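Local coordinates for hypothetical protein MM_2497 (Methanosarcina mazei, PDB 2I5E) that probably activates (2S)-2-phospholactate with GTP, as the guanylyltransferase CofC of coenzyme F420 biosynthesis, releasing diphosphate, at residues Q38-L43 / T65-L70; V91-A96 / Y137-Y142. One frame throughout, in Å; residues are numbered along the deposited sequence.

Overall arrangement
From the N terminus the chain passes through strand 5-9 into helix 25-45, which supplies residues 38-43. Strand 50-55 and a loop follow, and the chain returns to the helix at Glu66 and Ala67, within 65-70, where interaction 1 closes. Helix 76-86 then leads to strand 91-94, where interaction 2 opens; it closes at 137-142, after helix 103-109 and strands 116-120 and 126-131. The two loops are therefore in series, neither nested nor crossed. Interaction 1 ties helix 25-45 to the turn that leads into edge strand 68-71, interaction 2 a central strand to a loop. Their centres lie about 16 Å apart, yet they touch: Leu43 CD2 packs 3.9 Å from Leu92 CD2.

Interaction 1. Residues Q38-L43 / T65-L70; sequences QVISSL and TEARVL
The carbonyl oxygen of Glu66 accepts a hydrogen bond from Lys44 NZ, just beyond the end of 38-43, while Ile40 CG2 lies 4.1 Å from the same Glu66 O. Lysine suits this place because its long chain can reach from the helix to a loop carbonyl. Ile40 carries the apolar part of the contact. A chi1 of -63° sets its CG1 beside the backbone N and leaves the CG2 methyl anti to it, where CG2 meets Glu66 CB at 3.8 Å, the two side chains passing at a slant. What glutamate offers here is its aliphatic root: the chain bends at chi2 (-59°), and the carboxylate belongs to an exposed residue. The other branch of Ile40 extends further, and its CD1 comes 4.3 Å from Ala67 CB, a looser touch. Alanine is apt at this buried site: Ile40 CA and Ala67 CA are 7.3 Å apart, and at that spacing its small methyl fits beside CD1.

Helix 25-45 is the connection of a beta-alpha-beta unit, joining the parallel strands 5-9 and 50-55, and Ile40 reaches that sheet too, packing on Ile8 and on Ile53, which Ala67 also touches. Residues 65-67 thus bring the chain past the helix and into strand 68-71, the outermost strand at this end of the seven-stranded sheet within the chain. Backbone bonds from Arg68 and Leu70 join it to strand 50-55, and a salt bridge links Arg68 NH1 to Asp52 OD1.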
loop_
_atom_site.group_PDB
_atom_site.type_symbol
_atom_site.label_atom_id
_atom_site.label_comp_id
_atom_site.label_asym_id
_atom_site.label_seq_id
_atom_site.Cartn_x
_atom_site.Cartn_y
_atom_site.Cartn_z
ATOM N N GLN A 38 -4.406 18.249 -7.638
ATOM C CA GLN A 38 -4.287 17.864 -6.246
ATOM C C GLN A 38 -2.806 17.609 -5.825
ATOM O O GLN A 38 -2.367 18.018 -4.736
ATOM C CB GLN A 38 -5.114 16.604 -6.012
ATOM C CG GLN A 38 -6.681 16.795 -6.044
ATOM C CD GLN A 38 -7.339 15.806 -5.149
ATOM O OE1 GLN A 38 -7.853 14.764 -5.584
ATOM N NE2 GLN A 38 -7.259 16.078 -3.856
ATOM N N VAL A 39 -2.047 16.917 -6.685
ATOM C CA VAL A 39 -0.549 16.813 -6.483
ATOM C C VAL A 39 0.181 18.142 -6.415
ATOM O O VAL A 39 0.981 18.308 -5.481
ATOM C CB VAL A 39 0.127 15.905 -7.526
ATOM C CG1 VAL A 39 1.624 15.799 -7.301
ATOM C CG2 VAL A 39 -0.600 14.573 -7.553
ATOM N N ILE A 40 -0.090 19.067 -7.351
ATOM C CA ILE A 40 0.512 20.381 -7.293
ATOM C C ILE A 40 0.057 21.110 -6.004
ATOM O O ILE A 40 0.859 21.685 -5.293
ATOM C CB ILE A 40 0.155 21.318 -8.500
ATOM C CG1 ILE A 40 0.655 20.771 -9.835
ATOM C CG2 ILE A 40 0.693 22.716 -8.227
ATOM C CD1 ILE A 40 -0.187 21.233 -11.073
ATOM N N SER A 41 -1.198 21.006 -5.651
ATOM C CA SER A 41 -1.589 21.569 -4.343
ATOM C C SER A 41 -0.858 20.921 -3.142
ATOM O O SER A 41 -0.487 21.610 -2.149
ATOM C CB SER A 41 -3.084 21.457 -4.171
ATOM O OG SER A 41 -3.388 22.033 -2.890
ATOM N N SER A 42 -0.598 19.600 -3.189
ATOM C CA SER A 42 0.212 19.068 -2.070
ATOM C C SER A 42 1.639 19.554 -2.015
ATOM O O SER A 42 2.205 19.734 -0.909
ATOM C CB SER A 42 0.172 17.568 -1.958
ATOM O OG SER A 42 -1.084 17.206 -1.543
ATOM N N LEU A 43 2.240 19.751 -3.178
ATOM C CA LEU A 43 3.604 20.249 -3.248
ATOM C C LEU A 43 3.647 21.679 -2.700
ATOM O O LEU A 43 4.594 22.047 -2.003
ATOM C CB LEU A 43 4.173 20.190 -4.685
ATOM C CG LEU A 43 4.257 18.768 -5.243
ATOM C CD1 LEU A 43 4.483 18.688 -6.800
ATOM C CD2 LEU A 43 5.302 17.937 -4.498
ATOM N N THR A 65 -0.912 28.226 -13.816
ATOM C CA THR A 65 -0.136 29.275 -13.196
ATOM C C THR A 65 0.415 28.772 -11.899
ATOM O O THR A 65 1.323 29.388 -11.333
ATOM C CB THR A 65 -1.022 30.549 -12.957
ATOM O OG1 THR A 65 -2.351 30.167 -12.503
ATOM C CG2 THR A 65 -1.088 31.380 -14.253
ATOM N N GLU A 66 -0.135 27.646 -11.441
ATOM C CA GLU A 66 0.323 26.998 -10.195
ATOM C C GLU A 66 1.765 26.411 -10.286
ATOM O O GLU A 66 2.485 26.266 -9.266
ATOM C CB GLU A 66 -0.678 25.923 -9.726
ATOM C CG GLU A 66 -1.909 26.489 -9.090
ATOM C CD GLU A 66 -1.576 27.364 -7.861
ATOM O OE1 GLU A 66 -0.698 26.976 -7.029
ATOM O OE2 GLU A 66 -2.188 28.453 -7.750
ATOM N N ALA A 67 2.172 26.128 -11.509
ATOM C CA ALA A 67 3.414 25.428 -11.738
ATOM C C ALA A 67 3.949 25.861 -13.096
ATOM O O ALA A 67 3.191 26.212 -14.003
ATOM C CB ALA A 67 3.172 23.857 -11.639
ATOM N N ARG A 68 5.261 25.904 -13.226
ATOM C CA ARG A 68 5.877 26.192 -14.508
ATOM C C ARG A 68 5.765 25.004 -15.530
ATOM O O ARG A 68 6.091 23.891 -15.214
ATOM C CB ARG A 68 7.330 26.615 -14.275
ATOM C CG ARG A 68 8.022 27.027 -15.539
ATOM C CD ARG A 68 9.350 27.643 -15.274
ATOM N NE ARG A 68 10.472 26.702 -15.253
ATOM C CZ ARG A 68 11.070 26.246 -14.149
ATOM N NH1 ARG A 68 10.643 26.618 -12.944
ATOM N NH2 ARG A 68 12.122 25.431 -14.244
ATOM N N VAL A 69 5.353 25.251 -16.754
ATOM C CA VAL A 69 5.100 24.187 -17.643
ATOM C C VAL A 69 6.363 24.096 -18.440
ATOM O O VAL A 69 6.837 25.094 -18.961
ATOM C CB VAL A 69 3.863 24.424 -18.568
ATOM C CG1 VAL A 69 3.837 23.432 -19.684
ATOM C CG2 VAL A 69 2.502 24.338 -17.784
ATOM N N LEU A 70 6.929 22.903 -18.521
ATOM C CA LEU A 70 8.184 22.680 -19.208
ATOM C C LEU A 70 7.880 21.630 -20.250
ATOM O O LEU A 70 7.353 20.569 -19.925
ATOM C CB LEU A 70 9.213 22.129 -18.227
ATOM C CG LEU A 70 10.182 22.985 -17.426
ATOM C CD1 LEU A 70 9.441 23.646 -16.394
ATOM C CD2 LEU A 70 11.114 22.016 -16.835
#

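Interaction 2. Residues V91-A96 / Y137-Y142; sequences VLIVMA and YRVKYY
Ile93 and Val139 meet tip to tip, Ile93 CD1 lying 3.5 Å from Val139 CG1, and Ile93 is the tightly packed centre of the contact, touching both Val139 and Tyr141. The backbones stay well apart, with 9.8 Å between Ile93 CA and Val139 CA, and the side chains of Ile93, Val139 and Tyr141 bridge the gap. Ile93 uses both arms. With chi1 at -53°, CG1 takes the place beside the backbone N and carries CD1 to Val139, while the CG2 methyl, anti to that N, approaches Tyr141 OH to 3.3 Å. The Ile93 and Tyr141 side chains are slanted across each other, and CG2 comes to the ring obliquely. The hydroxyl is also close to the root of the same side chain, 3.6 Å from Ile93 CB.

Towards Met95 the fit relaxes. This residue, selenomethionine in the crystal, is partly exposed; its chain bends at chi2 (-23°) and slides past Tyr141 in the opposite direction. SE lies 4.0 Å from Tyr141 CE2, in an oblique Met-aromatic contact. On the solvent side the intervening Lys140 is exposed, as are Arg138 and Tyr142, polar or amphipathic residues at home on a surface.

Strand 91-94 lies mid-sheet in the GT-A-like nucleotidyltransferase fold, between strand 5-9 and the antiparallel strand 126-131. The irregular segment 137-142 runs over one face of that sheet, held to helix 76-86 by bonds from Tyr141 N to Asn77 OD1 and from Asn81 ND2 to Val139 O. His149 of helix 145-154 meets the Tyr141 ring edge-to-face.

Across the contact itself, cohesion comes from dispersion and the exclusion of water; burial of Tyr141 OH without a partner in the model probably carries a desolvation cost, which the packing of its ring may offset.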
loop_
_atom_site.group_PDB
_atom_site.type_symbol
_atom_site.label_atom_id
_atom_site.label_comp_id
_atom_site.label_asym_id
_atom_site.label_seq_id
_atom_site.Cartn_x
_atom_site.Cartn_y
_atom_site.Cartn_z
ATOM N N VAL A 91 16.200 17.156 -6.265
ATOM C CA VAL A 91 15.000 17.010 -7.163
ATOM C C VAL A 91 14.043 15.966 -6.553
ATOM O O VAL A 91 14.442 14.843 -6.308
ATOM C CB VAL A 91 15.432 16.589 -8.648
ATOM C CG1 VAL A 91 14.180 16.247 -9.619
ATOM C CG2 VAL A 91 16.314 17.668 -9.302
ATOM N N LEU A 92 12.788 16.345 -6.302
ATOM C CA LEU A 92 11.677 15.426 -6.038
ATOM C C LEU A 92 10.949 15.286 -7.369
ATOM O O LEU A 92 10.498 16.278 -7.954
ATOM C CB LEU A 92 10.734 16.055 -5.022
ATOM C CG LEU A 92 9.485 15.307 -4.576
ATOM C CD1 LEU A 92 9.926 13.973 -3.894
ATOM C CD2 LEU A 92 8.668 16.231 -3.613
ATOM N N ILE A 93 10.939 14.068 -7.897
ATOM C CA ILE A 93 10.127 13.632 -9.010
ATOM C C ILE A 93 8.870 12.958 -8.488
ATOM O O ILE A 93 8.958 11.996 -7.751
ATOM C CB ILE A 93 10.895 12.626 -9.898
ATOM C CG1 ILE A 93 12.268 13.221 -10.304
ATOM C CG2 ILE A 93 9.997 12.125 -11.049
ATOM C CD1 ILE A 93 13.196 12.132 -11.067
ATOM N N VAL A 94 7.695 13.559 -8.743
ATOM C CA VAL A 94 6.482 12.969 -8.213
ATOM C C VAL A 94 5.489 12.677 -9.349
ATOM O O VAL A 94 5.194 13.535 -10.113
ATOM C CB VAL A 94 5.747 13.932 -7.215
ATOM C CG1 VAL A 94 4.781 13.205 -6.338
ATOM C CG2 VAL A 94 6.634 14.741 -6.399
HETATM N N MSE A 95 4.913 11.479 -9.405
HETATM C CA MSE A 95 3.888 11.182 -10.381
HETATM C C MSE A 95 2.633 11.985 -10.186
HETATM O O MSE A 95 2.305 12.300 -9.086
HETATM C CB MSE A 95 3.600 9.708 -10.307
HETATM C CG MSE A 95 4.982 8.894 -10.561
HETATM SE SE MSE A 95 6.448 9.883 -11.572
HETATM C CE MSE A 95 5.566 9.037 -12.740
ATOM N N ALA A 96 1.842 12.162 -11.258
ATOM C CA ALA A 96 0.640 13.035 -11.216
ATOM C C ALA A 96 -0.626 12.247 -10.754
ATOM O O ALA A 96 -1.700 12.788 -10.829
ATOM C CB ALA A 96 0.425 13.573 -12.585
ATOM N N TYR A 137 22.900 10.479 -10.026
ATOM C CA TYR A 137 21.710 9.640 -10.161
ATOM C C TYR A 137 21.159 9.614 -11.547
ATOM O O TYR A 137 21.189 10.629 -12.233
ATOM C CB TYR A 137 20.627 10.083 -9.182
ATOM C CG TYR A 137 19.704 8.891 -8.864
ATOM C CD1 TYR A 137 20.122 7.858 -7.994
ATOM C CD2 TYR A 137 18.438 8.781 -9.478
ATOM C CE1 TYR A 137 19.263 6.752 -7.720
ATOM C CE2 TYR A 137 17.580 7.693 -9.200
ATOM C CZ TYR A 137 18.002 6.692 -8.354
ATOM O OH TYR A 137 17.140 5.655 -8.124
ATOM N N ARG A 138 20.651 8.454 -11.983
ATOM C CA ARG A 138 20.006 8.295 -13.282
ATOM C C ARG A 138 18.627 7.601 -13.048
ATOM O O ARG A 138 18.536 6.736 -12.238
ATOM C CB ARG A 138 20.986 7.487 -14.196
ATOM C CG ARG A 138 20.354 6.769 -15.413
ATOM C CD ARG A 138 21.393 5.825 -16.180
ATOM N NE ARG A 138 21.639 4.544 -15.476
ATOM C CZ ARG A 138 20.788 3.508 -15.470
ATOM N NH1 ARG A 138 19.643 3.611 -16.130
ATOM N NH2 ARG A 138 21.072 2.363 -14.825
ATOM N N VAL A 139 17.535 8.024 -13.663
ATOM C CA VAL A 139 16.264 7.363 -13.460
ATOM C C VAL A 139 15.945 6.377 -14.587
ATOM O O VAL A 139 16.349 6.609 -15.752
ATOM C CB VAL A 139 15.002 8.354 -13.439
ATOM C CG1 VAL A 139 15.095 9.429 -12.308
ATOM C CG2 VAL A 139 14.814 8.993 -14.793
ATOM N N LYS A 140 15.088 5.391 -14.276
ATOM C CA LYS A 140 14.575 4.439 -15.228
ATOM C C LYS A 140 13.214 3.967 -14.758
ATOM O O LYS A 140 13.106 2.895 -14.118
ATOM C CB LYS A 140 15.511 3.242 -15.361
ATOM C CG LYS A 140 15.182 2.388 -16.640
ATOM C CD LYS A 140 16.201 1.251 -16.714
ATOM C CE LYS A 140 15.975 0.330 -17.926
ATOM N NZ LYS A 140 14.744 -0.592 -17.708
ATOM N N TYR A 141 12.184 4.773 -15.065
ATOM C CA TYR A 141 10.791 4.448 -14.746
ATOM C C TYR A 141 10.351 3.441 -15.788
ATOM O O TYR A 141 11.020 3.285 -16.799
ATOM C CB TYR A 141 9.869 5.705 -14.835
ATOM C CG TYR A 141 10.086 6.622 -13.686
ATOM C CD1 TYR A 141 11.146 7.539 -13.695
ATOM C CD2 TYR A 141 9.295 6.529 -12.568
ATOM C CE1 TYR A 141 11.429 8.314 -12.608
ATOM C CE2 TYR A 141 9.507 7.352 -11.480
ATOM C CZ TYR A 141 10.584 8.237 -11.504
ATOM O OH TYR A 141 10.857 9.022 -10.425
ATOM N N TYR A 142 9.216 2.804 -15.521
ATOM C CA TYR A 142 8.663 1.620 -16.283
ATOM C C TYR A 142 9.282 0.329 -15.832
ATOM O O TYR A 142 10.438 0.317 -15.338
ATOM C CB TYR A 142 8.753 1.700 -17.832
ATOM C CG TYR A 142 8.147 2.920 -18.412
ATOM C CD1 TYR A 142 6.819 3.251 -18.159
ATOM C CD2 TYR A 142 8.923 3.787 -19.204
ATOM C CE1 TYR A 142 6.251 4.430 -18.665
ATOM C CE2 TYR A 142 8.366 4.962 -19.729
ATOM C CZ TYR A 142 7.048 5.282 -19.435
ATOM O OH TYR A 142 6.535 6.431 -19.973
#